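Local coordinates for ofchtiv-allosamidin (Ostrinia furnacalis, PDB 6JMB), which probably hydrolyses chitin as an insect group IV chitinase of glycoside hydrolase family 18, here with the inhibitor allosamidin bound, at residues 3-8 against 242-247; 170-175 against 231-236; 190-195 against 227-232; 208-213 against 331-336. All blocks are in the same frame, centred on the assembly; numbering follows the deposited sequence.

In the fold
Strand 5-11 opens the chain, and contact 1 brings its start against strand 243-256, closing a loop of more than 230 residues across the family 18 TIM barrel. Contacts 2 and 3 nest inside that loop and end on the same helix, 226-235: contact 2 joins it to helix 169-175, contact 3 to the ligand-binding turn that follows strand 187-190. Contact 4 crosses the other three, carrying the loop at 208-213 over to helix 324-336, which precedes strand 341-345. Direct touches link them. L243 of contact 1 packs on W233 and L234 of contact 2, while N227 of contact 3 meets the hydroxyl of Y333 in contact 4.

Contact 1: 3-8 against 242-247; sequences DKIVVC and KLVMGV
K242 NZ, gripped by the carbonyl oxygens of A182 and V185, holds the start of 242-247, and two residues further on V244 turns in to meet I5 and V7. Across the two segments everything is apolar, with no hydrogen bond. The strands do not pair: I5 and V244, the nearest residues by backbone, have CA atoms 7.9 Å apart, and only side chains bridge the distance. V244 spends one methyl on each partner. Its CG2 meets I5 CD1 at 3.7 Å, and its CG1 lies 4.1 Å from V7 CG2, each pair of side chains crossing at about a right angle. I5 gets there by reach rather than by direction: CG1 sits between the backbone N and the carbonyl carbon (chi1 64°), and the extended end (chi2 176°) carries CD1 over to the valine. This is the aliphatic filling of a TIM barrel, with the V7 side chain about 7 Å from allosamizoline. Y187 of strand 187-190 touches all three residues, and M343 also packs on V244. Strand 341-345 pairs in parallel with both strands and so runs between them, while V6 faces the other way, onto helix 362-373.

Contact 2: 170-175 against 231-236; sequences EAAVQS and QYWLSA
A172 CB is the knuckle that helix 169-175 presents to helix 226-235, and two aromatic rings receive it. Y232 CE2 lies 3.6 Å from this methyl and W233 CZ2 3.8 Å, both rings meeting it obliquely. Further out, V173 CG1 packs beside the phenol end of Y232, 3.6 Å from OH. The tyrosine gets between the helices because its CG is anti to the backbone N (chi1 169°), which swings the ring off its own helix toward A172 and V173. The axes of the two short segments come within 11.0 Å at an angle of 39°, and the rings occupy part of the space between them. In the TIM barrel of the family, helix 226-235 lies against strands 187-190 and 243-256, and the contact joins it, outside the barrel strands, to the helix that follows strand 160-165. W233 is held by its indole N-H: NE1 donates to A167 O, with a weak second bond to S166 O, and the same NE1 lies in the plane of the Y232 ring, at its edge. V178 of helix 178-184 touches both side chains. The backbone oxygen of Y232 accepts from A236 N and from S235 OG, the latter at 2.9 Å.

Contact 3: 190-195 against 227-232; sequences VMTYDM and NNAVQY. With AMI (allosamizoline), chain C.
D194 OD2 takes a 2.6 Å hydrogen bond from O6 of allosamizoline, the shortest contact between this segment and the inhibitor at the mouth of the TIM barrel. Beside it, Y193 OH lies 3.1 Å from methyl carbon C9 and makes a weak hydrogen bond to O7, which lies at the edge of the Y193 ring, near the plane of that ring. M191 runs out extended at chi2 (-172°), which takes SD to within 3.4 Å of C7, the carbon joining O7 and the oxazoline nitrogen. A leucine in place of Y193 would lack the hydroxyl and is likely to leave C9 and O7 without the phenol that flanks them. In the second shell, R252 holds D194 OD1 in a salt bridge and the hydroxyl of Y250 bonds to the same oxygen. The carbonyl carbon of M191 packs over the centre of the Y193 ring. Two successive inverse gamma turns, centred on M191 and T192, shape the backbone. Behind them the segment rests on helix 226-235, where A229 CB faces both M195 CE and T192. T192 is pinned at two ends, its OG1 hydrogen-bonded to G246 O and its CG2 3.7 Å from A229 CB.

Contact 4: 208-213 against 331-336; sequences PLFISE and VEYANS
The 208-213 segment is an irregular, mostly extended loop that passes the end of helix 324-336, coming nearest where the CA atoms of L209 and Y333 are 8.5 Å apart. L209 takes helix-like backbone angles (-74°, -44°) before F210 stretches out again; L209 points toward Y333, while F210 reaches it with the far end of its ring. L209 CD1 lies over one face of the tyrosine in a CH-pi contact, 4.2 Å from the ring centroid and displaced toward the rim on the CG side. F210 approaches obliquely, CZ meeting Y333 CD2 at 4.1 Å, and its own ring is backed by L209 CG, 3.6 Å above its plane. Along the chain of the TIM barrel this loop comes after strand 187-190 and before helix 226-235, so the packing joins the approach to that helix with helix 324-336. The tyrosine extends with CG anti to the backbone N (chi1 176°), and its hydroxyl is hydrogen-bonded to N227 OD1 and Q231 NE2 of helix 226-235. With an alanine here the ring would be gone, which would probably leave L209 and F210 facing a gap and those two amides without their shared partner. The F337 ring also meets that of Y333, and S336 OG donates to Y333 O at 2.7 Å.

Contact 1: 3-8 against 242-247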
loop_
_atom_site.group_PDB
_atom_site.type_symbol
_atom_site.label_atom_id
_atom_site.label_comp_id
_atom_site.label_asym_id
_atom_site.label_seq_id
_atom_site.Cartn_x
_atom_site.Cartn_y
_atom_site.Cartn_z
ATOM N N ASP A 3 -18.180 3.075 -10.539
ATOM C CA ASP A 3 -18.124 2.981 -9.086
ATOM C C ASP A 3 -16.884 2.254 -8.562
ATOM O O ASP A 3 -16.350 2.636 -7.523
ATOM C CB ASP A 3 -19.391 2.334 -8.527
ATOM C CG ASP A 3 -19.263 1.980 -7.059
ATOM O OD1 ASP A 3 -19.387 2.886 -6.203
ATOM O OD2 ASP A 3 -19.021 0.790 -6.765
ATOM N N LYS A 4 -16.431 1.212 -9.259
ATOM C CA LYS A 4 -15.165 0.583 -8.894
ATOM C C LYS A 4 -14.033 1.587 -9.065
ATOM O O LYS A 4 -14.014 2.373 -10.018
ATOM C CB LYS A 4 -14.887 -0.629 -9.786
ATOM C CG LYS A 4 -15.880 -1.782 -9.663
ATOM C CD LYS A 4 -16.115 -2.188 -8.222
ATOM C CE LYS A 4 -16.901 -3.488 -8.138
ATOM N NZ LYS A 4 -17.674 -3.567 -6.872
ATOM N N ILE A 5 -13.083 1.572 -8.130
ATOM C CA ILE A 5 -11.979 2.522 -8.161
ATOM C C ILE A 5 -10.644 1.791 -8.135
ATOM O O ILE A 5 -10.534 0.640 -7.701
ATOM C CB ILE A 5 -12.057 3.587 -7.039
ATOM C CG1 ILE A 5 -11.931 2.946 -5.656
ATOM C CG2 ILE A 5 -13.345 4.410 -7.165
ATOM C CD1 ILE A 5 -11.915 3.964 -4.525
ATOM N N VAL A 6 -9.624 2.476 -8.640
ATOM C CA VAL A 6 -8.253 1.986 -8.651
ATOM C C VAL A 6 -7.412 3.083 -8.015
ATOM O O VAL A 6 -7.257 4.164 -8.593
ATOM C CB VAL A 6 -7.765 1.669 -10.072
ATOM C CG1 VAL A 6 -6.322 1.215 -10.045
ATOM C CG2 VAL A 6 -8.638 0.596 -10.703
ATOM N N VAL A 7 -6.888 2.816 -6.825
ATOM C CA VAL A 7 -6.162 3.807 -6.035
ATOM C C VAL A 7 -4.674 3.510 -6.183
ATOM O O VAL A 7 -4.174 2.511 -5.649
ATOM C CB VAL A 7 -6.606 3.778 -4.565
ATOM C CG1 VAL A 7 -5.839 4.814 -3.743
ATOM C CG2 VAL A 7 -8.110 4.010 -4.457
ATOM N N CYS A 8 -3.962 4.365 -6.913
ATOM C CA CYS A 8 -2.551 4.158 -7.218
ATOM C C CYS A 8 -1.701 5.039 -6.317
ATOM O O CYS A 8 -1.765 6.265 -6.424
ATOM C CB CYS A 8 -2.255 4.564 -8.659
ATOM S SG CYS A 8 -3.097 3.603 -9.925
ATOM N N LYS A 242 -16.894 1.085 0.944
ATOM C CA LYS A 242 -15.778 1.869 1.446
ATOM C C LYS A 242 -14.514 1.052 1.653
ATOM O O LYS A 242 -13.512 1.603 2.126
ATOM C CB LYS A 242 -16.147 2.588 2.751
ATOM C CG LYS A 242 -17.096 3.754 2.546
ATOM C CD LYS A 242 -17.221 4.598 3.800
ATOM C CE LYS A 242 -18.078 5.820 3.538
ATOM N NZ LYS A 242 -18.148 6.679 4.748
ATOM N N LEU A 243 -14.518 -0.230 1.306
ATOM C CA LEU A 243 -13.366 -1.100 1.514
ATOM C C LEU A 243 -12.639 -1.244 0.185
ATOM O O LEU A 243 -13.160 -1.850 -0.758
ATOM C CB LEU A 243 -13.800 -2.465 2.042
ATOM C CG LEU A 243 -12.730 -3.295 2.772
ATOM C CD1 LEU A 243 -13.382 -4.472 3.474
ATOM C CD2 LEU A 243 -11.621 -3.807 1.860
ATOM N N VAL A 244 -11.434 -0.695 0.117
ATOM C CA VAL A 244 -10.591 -0.780 -1.067
ATOM C C VAL A 244 -9.433 -1.702 -0.719
ATOM O O VAL A 244 -8.692 -1.448 0.240
ATOM C CB VAL A 244 -10.105 0.608 -1.510
ATOM C CG1 VAL A 244 -9.271 0.501 -2.777
ATOM C CG2 VAL A 244 -11.296 1.537 -1.737
ATOM N N MET A 245 -9.290 -2.781 -1.474
ATOM C CA MET A 245 -8.388 -3.862 -1.098
ATOM C C MET A 245 -6.996 -3.613 -1.665
ATOM O O MET A 245 -6.829 -3.484 -2.883
ATOM C CB MET A 245 -8.929 -5.193 -1.609
ATOM C CG MET A 245 -8.223 -6.385 -0.999
ATOM S SD MET A 245 -8.752 -7.944 -1.734
ATOM C CE MET A 245 -7.644 -8.034 -3.137
ATOM N N GLY A 246 -6.001 -3.567 -0.784
ATOM C CA GLY A 246 -4.639 -3.332 -1.228
ATOM C C GLY A 246 -4.023 -4.551 -1.890
ATOM O O GLY A 246 -4.300 -5.699 -1.530
ATOM N N VAL A 247 -3.176 -4.284 -2.883
ATOM C CA VAL A 247 -2.336 -5.304 -3.517
ATOM C C VAL A 247 -0.930 -4.751 -3.682
ATOM O O VAL A 247 -0.725 -3.538 -3.825
ATOM C CB VAL A 247 -2.887 -5.740 -4.897
ATOM C CG1 VAL A 247 -4.290 -6.324 -4.757
ATOM C CG2 VAL A 247 -2.880 -4.567 -5.883
#

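Contact 2: 170-175 against 231-236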
loop_
_atom_site.group_PDB
_atom_site.type_symbol
_atom_site.label_atom_id
_atom_site.label_comp_id
_atom_site.label_asym_id
_atom_site.label_seq_id
_atom_site.Cartn_x
_atom_site.Cartn_y
_atom_site.Cartn_z
ATOM N N GLU A 170 -5.491 -8.837 14.254
ATOM C CA GLU A 170 -4.653 -8.617 15.438
ATOM C C GLU A 170 -3.926 -7.285 15.374
ATOM O O GLU A 170 -3.588 -6.700 16.412
ATOM C CB GLU A 170 -3.675 -9.771 15.640
ATOM C CG GLU A 170 -4.372 -11.058 15.546
ATOM C CD GLU A 170 -4.264 -11.574 14.130
ATOM O OE1 GLU A 170 -4.592 -10.797 13.213
ATOM O OE2 GLU A 170 -4.057 -12.752 13.958
ATOM N N ALA A 171 -3.677 -6.792 14.164
ATOM C CA ALA A 171 -3.124 -5.448 14.016
ATOM C C ALA A 171 -4.205 -4.376 14.137
ATOM O O ALA A 171 -4.025 -3.377 14.850
ATOM C CB ALA A 171 -2.396 -5.314 12.674
ATOM N N ALA A 172 -5.338 -4.577 13.465
ATOM C CA ALA A 172 -6.369 -3.551 13.397
ATOM C C ALA A 172 -6.949 -3.233 14.770
ATOM O O ALA A 172 -7.229 -2.069 15.073
ATOM C CB ALA A 172 -7.474 -3.985 12.427
ATOM N N VAL A 173 -7.136 -4.246 15.620
ATOM C CA VAL A 173 -7.746 -3.996 16.923
ATOM C C VAL A 173 -6.845 -3.167 17.827
ATOM O O VAL A 173 -7.324 -2.587 18.811
ATOM C CB VAL A 173 -8.197 -5.284 17.636
ATOM C CG1 VAL A 173 -9.193 -6.052 16.776
ATOM C CG2 VAL A 173 -6.989 -6.132 18.016
ATOM N N GLN A 174 -5.546 -3.108 17.538
ATOM C CA GLN A 174 -4.654 -2.265 18.317
ATOM C C GLN A 174 -4.803 -0.791 17.992
ATOM O O GLN A 174 -4.435 0.046 18.823
ATOM C CB GLN A 174 -3.197 -2.660 18.074
ATOM C CG GLN A 174 -2.866 -4.070 18.507
ATOM C CD GLN A 174 -1.426 -4.428 18.205
ATOM O OE1 GLN A 174 -0.498 -3.782 18.698
ATOM N NE2 GLN A 174 -1.229 -5.445 17.374
ATOM N N SER A 175 -5.337 -0.447 16.817
ATOM C CA SER A 175 -5.234 0.916 16.314
ATOM C C SER A 175 -6.559 1.614 16.052
ATOM O O SER A 175 -6.590 2.847 16.082
ATOM C CB SER A 175 -4.443 0.947 14.996
ATOM O OG SER A 175 -3.087 0.571 15.192
ATOM N N GLN A 231 -12.359 -9.981 5.464
ATOM C CA GLN A 231 -13.537 -10.395 6.210
ATOM C C GLN A 231 -13.577 -9.752 7.590
ATOM O O GLN A 231 -14.667 -9.440 8.084
ATOM C CB GLN A 231 -13.625 -11.920 6.280
ATOM C CG GLN A 231 -13.767 -12.592 4.912
ATOM C CD GLN A 231 -14.926 -12.043 4.106
ATOM O OE1 GLN A 231 -16.047 -11.935 4.604
ATOM N NE2 GLN A 231 -14.662 -11.681 2.850
ATOM N N TYR A 232 -12.416 -9.514 8.213
ATOM C CA TYR A 232 -12.419 -8.781 9.478
ATOM C C TYR A 232 -12.996 -7.379 9.297
ATOM O O TYR A 232 -13.896 -6.963 10.038
ATOM C CB TYR A 232 -11.022 -8.693 10.111
ATOM C CG TYR A 232 -11.090 -7.701 11.250
ATOM C CD1 TYR A 232 -11.750 -8.030 12.426
ATOM C CD2 TYR A 232 -10.592 -6.409 11.116
ATOM C CE1 TYR A 232 -11.882 -7.119 13.451
ATOM C CE2 TYR A 232 -10.720 -5.486 12.142
ATOM C CZ TYR A 232 -11.370 -5.852 13.303
ATOM O OH TYR A 232 -11.508 -4.938 14.320
ATOM N N TRP A 233 -12.487 -6.632 8.313
ATOM C CA TRP A 233 -12.924 -5.251 8.137
ATOM C C TRP A 233 -14.405 -5.179 7.794
ATOM O O TRP A 233 -15.124 -4.317 8.314
ATOM C CB TRP A 233 -12.041 -4.526 7.115
ATOM C CG TRP A 233 -10.752 -4.087 7.747
ATOM C CD1 TRP A 233 -9.604 -4.817 7.875
ATOM C CD2 TRP A 233 -10.501 -2.830 8.391
ATOM N NE1 TRP A 233 -8.648 -4.086 8.551
ATOM C CE2 TRP A 233 -9.176 -2.863 8.872
ATOM C CE3 TRP A 233 -11.268 -1.675 8.594
ATOM C CZ2 TRP A 233 -8.605 -1.794 9.550
ATOM C CZ3 TRP A 233 -10.697 -0.609 9.269
ATOM C CH2 TRP A 233 -9.377 -0.674 9.733
ATOM N N LEU A 234 -14.893 -6.095 6.952
ATOM C CA LEU A 234 -16.324 -6.137 6.665
ATOM C C LEU A 234 -17.121 -6.440 7.928
ATOM O O LEU A 234 -18.126 -5.778 8.220
ATOM C CB LEU A 234 -16.614 -7.186 5.589
ATOM C CG LEU A 234 -16.096 -6.891 4.183
ATOM C CD1 LEU A 234 -16.287 -8.112 3.283
ATOM C CD2 LEU A 234 -16.790 -5.680 3.589
ATOM N N SER A 235 -16.668 -7.423 8.707
ATOM C CA SER A 235 -17.414 -7.836 9.891
ATOM C C SER A 235 -17.388 -6.782 10.990
ATOM O O SER A 235 -18.300 -6.749 11.827
ATOM C CB SER A 235 -16.866 -9.162 10.424
ATOM O OG SER A 235 -15.635 -8.982 11.102
ATOM N N ALA A 236 -16.376 -5.920 11.004
ATOM C CA ALA A 236 -16.222 -4.908 12.037
ATOM C C ALA A 236 -16.907 -3.592 11.692
ATOM O O ALA A 236 -16.846 -2.651 12.491
ATOM C CB ALA A 236 -14.739 -4.673 12.335
#

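Contact 3: 190-195 against 227-232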
loop_
_atom_site.group_PDB
_atom_site.type_symbol
_atom_site.label_atom_id
_atom_site.label_comp_id
_atom_site.label_asym_id
_atom_site.label_seq_id
_atom_site.Cartn_x
_atom_site.Cartn_y
_atom_site.Cartn_z
ATOM N N VAL A 190 -7.248 -0.793 2.716
ATOM C CA VAL A 190 -6.725 -1.804 3.629
ATOM C C VAL A 190 -5.427 -2.351 3.048
ATOM O O VAL A 190 -5.393 -2.814 1.903
ATOM C CB VAL A 190 -7.749 -2.922 3.867
ATOM C CG1 VAL A 190 -7.241 -3.886 4.920
ATOM C CG2 VAL A 190 -9.092 -2.333 4.290
ATOM N N MET A 191 -4.354 -2.288 3.831
ATOM C CA MET A 191 -3.021 -2.655 3.341
ATOM C C MET A 191 -2.818 -4.167 3.461
ATOM O O MET A 191 -2.074 -4.674 4.305
ATOM C CB MET A 191 -1.943 -1.870 4.077
ATOM C CG MET A 191 -1.975 -0.383 3.767
ATOM S SD MET A 191 -0.567 0.516 4.455
ATOM C CE MET A 191 -1.048 0.620 6.178
ATOM N N THR A 192 -3.496 -4.887 2.563
ATOM C CA THR A 192 -3.502 -6.352 2.535
ATOM C C THR A 192 -2.244 -6.910 1.856
ATOM O O THR A 192 -2.283 -7.575 0.821
ATOM C CB THR A 192 -4.800 -6.866 1.915
ATOM O OG1 THR A 192 -5.221 -5.986 0.858
ATOM C CG2 THR A 192 -5.906 -6.938 2.968
ATOM N N TYR A 193 -1.110 -6.619 2.483
ATOM C CA TYR A 193 0.206 -7.097 2.075
ATOM C C TYR A 193 1.122 -6.906 3.276
ATOM O O TYR A 193 0.671 -6.517 4.356
ATOM C CB TYR A 193 0.706 -6.396 0.802
ATOM C CG TYR A 193 0.360 -4.926 0.724
ATOM C CD1 TYR A 193 0.991 -3.997 1.542
ATOM C CD2 TYR A 193 -0.605 -4.469 -0.159
ATOM C CE1 TYR A 193 0.676 -2.648 1.471
ATOM C CE2 TYR A 193 -0.921 -3.125 -0.240
ATOM C CZ TYR A 193 -0.285 -2.230 0.582
ATOM O OH TYR A 193 -0.606 -0.893 0.511
ATOM N N ASP A 194 2.414 -7.200 3.098
ATOM C CA ASP A 194 3.340 -7.277 4.233
ATOM C C ASP A 194 2.851 -8.277 5.278
ATOM O O ASP A 194 3.135 -8.140 6.474
ATOM C CB ASP A 194 3.607 -5.910 4.868
ATOM C CG ASP A 194 4.077 -4.891 3.867
ATOM O OD1 ASP A 194 4.897 -5.251 3.000
ATOM O OD2 ASP A 194 3.629 -3.729 3.951
ATOM N N MET A 195 2.112 -9.287 4.821
ATOM C CA MET A 195 1.595 -10.300 5.733
ATOM C C MET A 195 2.730 -11.086 6.359
ATOM O O MET A 195 2.665 -11.460 7.540
ATOM C CB MET A 195 0.669 -11.233 4.962
ATOM C CG MET A 195 -0.560 -10.540 4.414
ATOM S SD MET A 195 -1.776 -10.307 5.716
ATOM C CE MET A 195 -3.002 -9.305 4.873
ATOM N N ASN A 227 -7.826 -12.779 2.742
ATOM C CA ASN A 227 -9.216 -13.119 3.034
ATOM C C ASN A 227 -9.566 -12.834 4.493
ATOM O O ASN A 227 -10.615 -12.244 4.787
ATOM C CB ASN A 227 -9.479 -14.583 2.674
ATOM C CG ASN A 227 -10.857 -15.049 3.086
ATOM O OD1 ASN A 227 -11.877 -14.532 2.626
ATOM N ND2 ASN A 227 -10.894 -16.057 3.948
ATOM N N ASN A 228 -8.694 -13.229 5.425
ATOM C CA ASN A 228 -8.990 -12.977 6.832
ATOM C C ASN A 228 -9.083 -11.484 7.116
ATOM O O ASN A 228 -9.966 -11.040 7.861
ATOM C CB ASN A 228 -7.942 -13.632 7.730
ATOM C CG ASN A 228 -8.151 -15.126 7.880
ATOM O OD1 ASN A 228 -9.247 -15.645 7.650
ATOM N ND2 ASN A 228 -7.097 -15.824 8.262
ATOM N N ALA A 229 -8.204 -10.688 6.502
ATOM C CA ALA A 229 -8.208 -9.250 6.741
ATOM C C ALA A 229 -9.457 -8.598 6.169
ATOM O O ALA A 229 -10.108 -7.790 6.840
ATOM C CB ALA A 229 -6.954 -8.616 6.138
ATOM N N VAL A 230 -9.801 -8.924 4.922
ATOM C CA VAL A 230 -10.988 -8.338 4.304
ATOM C C VAL A 230 -12.235 -8.704 5.094
ATOM O O VAL A 230 -13.081 -7.850 5.387
ATOM C CB VAL A 230 -11.097 -8.760 2.828
ATOM C CG1 VAL A 230 -12.482 -8.402 2.279
ATOM C CG2 VAL A 230 -10.003 -8.078 2.007
ATOM N N GLN A 231 -12.359 -9.981 5.464
ATOM C CA GLN A 231 -13.537 -10.395 6.210
ATOM C C GLN A 231 -13.577 -9.752 7.590
ATOM O O GLN A 231 -14.667 -9.440 8.084
ATOM C CB GLN A 231 -13.625 -11.920 6.280
ATOM C CG GLN A 231 -13.767 -12.592 4.912
ATOM C CD GLN A 231 -14.926 -12.043 4.106
ATOM O OE1 GLN A 231 -16.047 -11.935 4.604
ATOM N NE2 GLN A 231 -14.662 -11.681 2.850
ATOM N N TYR A 232 -12.416 -9.514 8.213
ATOM C CA TYR A 232 -12.419 -8.781 9.478
ATOM C C TYR A 232 -12.996 -7.379 9.297
ATOM O O TYR A 232 -13.896 -6.963 10.038
ATOM C CB TYR A 232 -11.022 -8.693 10.111
ATOM C CG TYR A 232 -11.090 -7.701 11.250
ATOM C CD1 TYR A 232 -11.750 -8.030 12.426
ATOM C CD2 TYR A 232 -10.592 -6.409 11.116
ATOM C CE1 TYR A 232 -11.882 -7.119 13.451
ATOM C CE2 TYR A 232 -10.720 -5.486 12.142
ATOM C CZ TYR A 232 -11.370 -5.852 13.303
ATOM O OH TYR A 232 -11.508 -4.938 14.320
HETATM C C1 AMI C . 2.947 0.767 2.868
HETATM C C2 AMI C . 3.235 2.114 3.646
HETATM C C3 AMI C . 4.479 2.589 3.081
HETATM C C4 AMI C . 5.267 1.274 2.686
HETATM C C5 AMI C . 4.219 0.523 2.012
HETATM C C6 AMI C . 4.548 -1.008 1.865
HETATM C C7 AMI C . 1.409 2.301 2.411
HETATM C C8 AMI C . -0.276 4.206 2.317
HETATM C C9 AMI C . -0.594 2.142 0.832
HETATM N N2 AMI C . 2.215 2.893 3.395
HETATM N N7 AMI C . 0.181 2.888 1.859
HETATM O O3 AMI C . 5.172 3.419 4.012
HETATM O O4 AMI C . 6.325 1.463 1.756
HETATM O O6 AMI C . 4.855 -1.526 3.143
HETATM O O7 AMI C . 1.840 1.078 1.992
#

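Contact 4: 208-213 against 331-336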
loop_
_atom_site.group_PDB
_atom_site.type_symbol
_atom_site.label_atom_id
_atom_site.label_comp_id
_atom_site.label_asym_id
_atom_site.label_seq_id
_atom_site.Cartn_x
_atom_site.Cartn_y
_atom_site.Cartn_z
ATOM N N PRO A 208 -0.630 -13.599 0.700
ATOM C CA PRO A 208 -1.407 -14.808 0.403
ATOM C C PRO A 208 -2.893 -14.506 0.514
ATOM O O PRO A 208 -3.328 -13.788 1.415
ATOM C CB PRO A 208 -0.965 -15.781 1.499
ATOM C CG PRO A 208 -0.635 -14.891 2.665
ATOM C CD PRO A 208 -0.097 -13.599 2.079
ATOM N N LEU A 209 -3.676 -15.059 -0.415
ATOM C CA LEU A 209 -5.118 -14.850 -0.373
ATOM C C LEU A 209 -5.758 -15.672 0.739
ATOM O O LEU A 209 -6.602 -15.168 1.492
ATOM C CB LEU A 209 -5.722 -15.210 -1.730
ATOM C CG LEU A 209 -7.107 -14.695 -2.109
ATOM C CD1 LEU A 209 -7.252 -13.218 -1.776
ATOM C CD2 LEU A 209 -7.324 -14.930 -3.600
ATOM N N PHE A 210 -5.359 -16.932 0.866
ATOM C CA PHE A 210 -5.940 -17.855 1.836
ATOM C C PHE A 210 -4.793 -18.487 2.621
ATOM O O PHE A 210 -3.655 -18.001 2.611
ATOM C CB PHE A 210 -6.794 -18.911 1.118
ATOM C CG PHE A 210 -7.848 -18.337 0.219
ATOM C CD1 PHE A 210 -8.957 -17.695 0.753
ATOM C CD2 PHE A 210 -7.743 -18.455 -1.159
ATOM C CE1 PHE A 210 -9.938 -17.171 -0.077
ATOM C CE2 PHE A 210 -8.724 -17.941 -1.994
ATOM C CZ PHE A 210 -9.821 -17.294 -1.453
ATOM N N ILE A 211 -5.081 -19.601 3.301
ATOM C CA ILE A 211 -4.063 -20.394 3.989
ATOM C C ILE A 211 -2.910 -20.705 3.037
ATOM O O ILE A 211 -3.113 -20.852 1.827
ATOM C CB ILE A 211 -4.680 -21.677 4.584
ATOM C CG1 ILE A 211 -3.722 -22.349 5.566
ATOM C CG2 ILE A 211 -5.095 -22.655 3.477
ATOM C CD1 ILE A 211 -4.413 -23.403 6.434
ATOM N N SER A 212 -1.695 -20.778 3.574
ATOM C CA SER A 212 -0.483 -21.041 2.812
ATOM C C SER A 212 0.052 -22.437 3.111
ATOM O O SER A 212 -0.232 -23.028 4.159
ATOM C CB SER A 212 0.609 -20.025 3.162
ATOM O OG SER A 212 0.181 -18.699 2.884
ATOM N N GLU A 213 0.850 -22.953 2.174
ATOM C CA GLU A 213 1.568 -24.200 2.407
ATOM C C GLU A 213 2.365 -24.102 3.701
ATOM O O GLU A 213 3.018 -23.089 3.972
ATOM C CB GLU A 213 2.529 -24.478 1.246
ATOM C CG GLU A 213 1.845 -24.923 -0.035
ATOM C CD GLU A 213 2.797 -25.007 -1.220
ATOM O OE1 GLU A 213 4.026 -24.954 -1.018
ATOM O OE2 GLU A 213 2.320 -25.128 -2.364
ATOM N N VAL A 331 -8.107 -9.712 -7.713
ATOM C CA VAL A 331 -9.185 -8.827 -8.141
ATOM C C VAL A 331 -10.492 -9.601 -8.269
ATOM O O VAL A 331 -11.573 -9.073 -7.973
ATOM C CB VAL A 331 -8.800 -8.067 -9.423
ATOM C CG1 VAL A 331 -9.905 -7.089 -9.812
ATOM C CG2 VAL A 331 -7.494 -7.316 -9.209
ATOM N N GLU A 332 -10.417 -10.868 -8.684
ATOM C CA GLU A 332 -11.615 -11.703 -8.707
ATOM C C GLU A 332 -12.193 -11.874 -7.307
ATOM O O GLU A 332 -13.417 -11.838 -7.122
ATOM C CB GLU A 332 -11.308 -13.052 -9.368
ATOM C CG GLU A 332 -11.150 -12.920 -10.880
ATOM C CD GLU A 332 -10.643 -14.173 -11.558
ATOM O OE1 GLU A 332 -10.159 -15.091 -10.861
ATOM O OE2 GLU A 332 -10.723 -14.233 -12.804
ATOM N N TYR A 333 -11.326 -12.041 -6.308
ATOM C CA TYR A 333 -11.778 -12.094 -4.922
ATOM C C TYR A 333 -12.491 -10.803 -4.531
ATOM O O TYR A 333 -13.579 -10.831 -3.939
ATOM C CB TYR A 333 -10.582 -12.369 -4.003
ATOM C CG TYR A 333 -10.941 -12.349 -2.536
ATOM C CD1 TYR A 333 -10.908 -11.165 -1.811
ATOM C CD2 TYR A 333 -11.335 -13.505 -1.883
ATOM C CE1 TYR A 333 -11.256 -11.131 -0.475
ATOM C CE2 TYR A 333 -11.684 -13.482 -0.538
ATOM C CZ TYR A 333 -11.640 -12.287 0.155
ATOM O OH TYR A 333 -11.994 -12.240 1.485
ATOM N N ALA A 334 -11.885 -9.655 -4.849
ATOM C CA ALA A 334 -12.503 -8.374 -4.528
ATOM C C ALA A 334 -13.854 -8.228 -5.215
ATOM O O ALA A 334 -14.823 -7.759 -4.602
ATOM C CB ALA A 334 -11.564 -7.233 -4.925
ATOM N N ASN A 335 -13.941 -8.629 -6.488
ATOM C CA ASN A 335 -15.221 -8.587 -7.191
ATOM C C ASN A 335 -16.255 -9.462 -6.494
ATOM O O ASN A 335 -17.424 -9.076 -6.376
ATOM C CB ASN A 335 -15.039 -9.065 -8.634
ATOM C CG ASN A 335 -14.404 -8.023 -9.528
ATOM O OD1 ASN A 335 -14.374 -6.840 -9.196
ATOM N ND2 ASN A 335 -13.914 -8.461 -10.688
ATOM N N SER A 336 -15.842 -10.641 -6.022
ATOM C CA SER A 336 -16.795 -11.576 -5.427
ATOM C C SER A 336 -17.407 -11.025 -4.147
ATOM O O SER A 336 -18.530 -11.394 -3.790
ATOM C CB SER A 336 -16.139 -12.939 -5.194
ATOM O OG SER A 336 -15.237 -12.900 -4.102
#